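Local atomic coordinates of tyrosine--tRNA ligase (Pyrococcus horikoshii, PDB entry 2CYC), a protein that probably catalyses the two-step, ATP-dependent attachment of tyrosine to its cognate tRNA, working as a homodimer. Residues L143-R148 against H194-E199. Numbering follows the deposited sequence.
Sequences LSRVMR and HVIAIE
Glu199 OE1 accepts a hydrogen bond of 2.9 Å from Arg145 NH1 on its syn lone pair, and the second carboxylate oxygen, OE2, takes one from Arg145 NH2 at 3.0 Å. The arginine thus grips the carboxylate end-on, one terminal nitrogen to each oxygen, in a two-bond salt bridge. The pairing is not flat: guanidinium and carboxylate planes stand 47° apart. OE2 lies close to the guanidinium plane and receives the straighter bond, at 164°, yet NH2 reaches it from above the carboxylate plane. With CG anti to the backbone nitrogen (chi1 -173°) and a bend at chi2, the Arg145 chain carries its guanidinium across to the other helix, while Glu199 runs extended beyond CG to meet it from the opposite direction.

Helix 143-148 and helix 191-200 belong to the class I synthetase domain, whose core is a Rossmann-type fold with parallel strands such as 36-40, 69-72 and 183-187. Over segments 143-148 and 194-199 the helices run roughly antiparallel, with segment axes 11.8 Å apart at their closest, and long side chains rather than interlocking ones join them.

Beside the ion pair, Ile196 CG1 lies over one guanidinium face, offset toward the rim and 3.7 Å from Arg145 NH2. Val195 CG1 sits instead at the guanidinium edge, also 3.7 Å from NH2. An alanine in place of Arg145 is likely to leave the Glu199 carboxylate without its cationic mate and to uncover the side of Ile196. Ile196 also touches Val141 and Ser149 in the loops beside helix 143-148, whereas Val146 turns to Leu166 and Met170 of helix 164-178, which carries the tyrosine-binding residues Tyr168, Gln172 and Asp175. The bound tyrosine lies about 12 Å from the Ile196 side chain.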
loop_
_atom_site.group_PDB
_atom_site.type_symbol
_atom_site.label_atom_id
_atom_site.label_comp_id
_atom_site.label_asym_id
_atom_site.label_seq_id
_atom_site.Cartn_x
_atom_site.Cartn_y
_atom_site.Cartn_z
ATOM N N LEU A 143 -0.256 -1.859 11.125
ATOM C CA LEU A 143 -0.663 -0.529 10.714
ATOM C C LEU A 143 -0.100 0.477 11.712
ATOM O O LEU A 143 0.460 1.505 11.331
ATOM C CB LEU A 143 -2.195 -0.441 10.698
ATOM C CG LEU A 143 -2.812 0.949 10.557
ATOM C CD1 LEU A 143 -2.308 1.616 9.275
ATOM C CD2 LEU A 143 -4.330 0.828 10.545
ATOM N N SER A 144 -0.241 0.167 12.997
ATOM C CA SER A 144 0.240 1.055 14.053
ATOM C C SER A 144 1.733 1.325 13.899
ATOM O O SER A 144 2.193 2.444 14.102
ATOM C CB SER A 144 -0.039 0.442 15.433
ATOM O OG SER A 144 0.731 -0.727 15.637
ATOM N N ARG A 145 2.484 0.290 13.539
ATOM C CA ARG A 145 3.919 0.424 13.350
ATOM C C ARG A 145 4.196 1.365 12.167
ATOM O O ARG A 145 5.037 2.251 12.253
ATOM C CB ARG A 145 4.532 -0.961 13.106
ATOM C CG ARG A 145 6.041 -0.982 13.068
ATOM C CD ARG A 145 6.642 -0.406 14.345
ATOM N NE ARG A 145 8.107 -0.398 14.324
ATOM C CZ ARG A 145 8.874 -1.474 14.483
ATOM N NH1 ARG A 145 8.327 -2.672 14.683
ATOM N NH2 ARG A 145 10.195 -1.353 14.439
ATOM N N VAL A 146 3.471 1.185 11.068
ATOM C CA VAL A 146 3.669 2.044 9.909
ATOM C C VAL A 146 3.331 3.487 10.273
ATOM O O VAL A 146 4.043 4.415 9.894
ATOM C CB VAL A 146 2.774 1.627 8.718
ATOM C CG1 VAL A 146 2.978 2.608 7.552
ATOM C CG2 VAL A 146 3.100 0.192 8.294
ATOM N N MET A 147 2.236 3.673 11.006
ATOM C CA MET A 147 1.814 5.009 11.415
ATOM C C MET A 147 2.927 5.699 12.193
ATOM O O MET A 147 3.151 6.894 12.035
ATOM C CB MET A 147 0.554 4.927 12.278
ATOM C CG MET A 147 -0.693 4.559 11.503
ATOM S SD MET A 147 -2.111 4.238 12.585
ATOM C CE MET A 147 -2.524 5.892 13.084
ATOM N N ARG A 148 3.627 4.929 13.023
ATOM C CA ARG A 148 4.719 5.461 13.835
ATOM C C ARG A 148 5.975 5.768 13.031
ATOM O O ARG A 148 6.833 6.512 13.492
ATOM C CB ARG A 148 5.093 4.478 14.954
ATOM C CG ARG A 148 4.111 4.430 16.127
ATOM C CD ARG A 148 4.704 3.676 17.324
ATOM N NE ARG A 148 4.748 2.225 17.132
ATOM C CZ ARG A 148 3.682 1.428 17.195
ATOM N NH1 ARG A 148 2.483 1.941 17.451
ATOM N NH2 ARG A 148 3.808 0.119 16.999
ATOM N N HIS A 194 14.804 1.457 8.768
ATOM C CA HIS A 194 15.852 0.451 8.792
ATOM C C HIS A 194 15.643 -0.550 9.933
ATOM O O HIS A 194 15.964 -1.729 9.792
ATOM C CB HIS A 194 17.215 1.157 8.856
ATOM C CG HIS A 194 17.549 1.909 7.598
ATOM N ND1 HIS A 194 18.630 2.760 7.491
ATOM C CD2 HIS A 194 16.959 1.899 6.375
ATOM C CE1 HIS A 194 18.691 3.239 6.260
ATOM N NE2 HIS A 194 17.690 2.731 5.563
ATOM N N VAL A 195 15.084 -0.093 11.055
ATOM C CA VAL A 195 14.817 -1.004 12.166
ATOM C C VAL A 195 13.749 -2.022 11.707
ATOM O O VAL A 195 13.813 -3.200 12.043
ATOM C CB VAL A 195 14.314 -0.238 13.422
ATOM C CG1 VAL A 195 13.928 -1.227 14.531
ATOM C CG2 VAL A 195 15.402 0.702 13.917
ATOM N N ILE A 196 12.776 -1.561 10.928
ATOM C CA ILE A 196 11.735 -2.448 10.417
ATOM C C ILE A 196 12.363 -3.414 9.400
ATOM O O ILE A 196 12.110 -4.616 9.426
ATOM C CB ILE A 196 10.603 -1.641 9.749
ATOM C CG1 ILE A 196 9.854 -0.817 10.810
ATOM C CG2 ILE A 196 9.649 -2.586 9.038
ATOM C CD1 ILE A 196 8.917 0.245 10.237
ATOM N N ALA A 197 13.200 -2.880 8.518
ATOM C CA ALA A 197 13.868 -3.700 7.518
ATOM C C ALA A 197 14.625 -4.852 8.190
ATOM O O ALA A 197 14.563 -5.993 7.747
ATOM C CB ALA A 197 14.834 -2.844 6.709
ATOM N N ILE A 198 15.340 -4.546 9.264
ATOM C CA ILE A 198 16.097 -5.561 9.967
ATOM C C ILE A 198 15.173 -6.589 10.610
ATOM O O ILE A 198 15.467 -7.782 10.578
ATOM C CB ILE A 198 17.027 -4.905 11.009
ATOM C CG1 ILE A 198 18.154 -4.175 10.272
ATOM C CG2 ILE A 198 17.603 -5.943 11.946
ATOM C CD1 ILE A 198 18.971 -3.223 11.148
ATOM N N GLU A 199 14.052 -6.132 11.166
ATOM C CA GLU A 199 13.064 -7.027 11.786
ATOM C C GLU A 199 12.402 -8.018 10.805
ATOM O O GLU A 199 12.185 -9.180 11.146
ATOM C CB GLU A 199 11.949 -6.212 12.452
ATOM C CG GLU A 199 12.218 -5.795 13.892
ATOM C CD GLU A 199 11.185 -4.803 14.412
ATOM O OE1 GLU A 199 9.993 -4.933 14.051
ATOM O OE2 GLU A 199 11.565 -3.899 15.191
#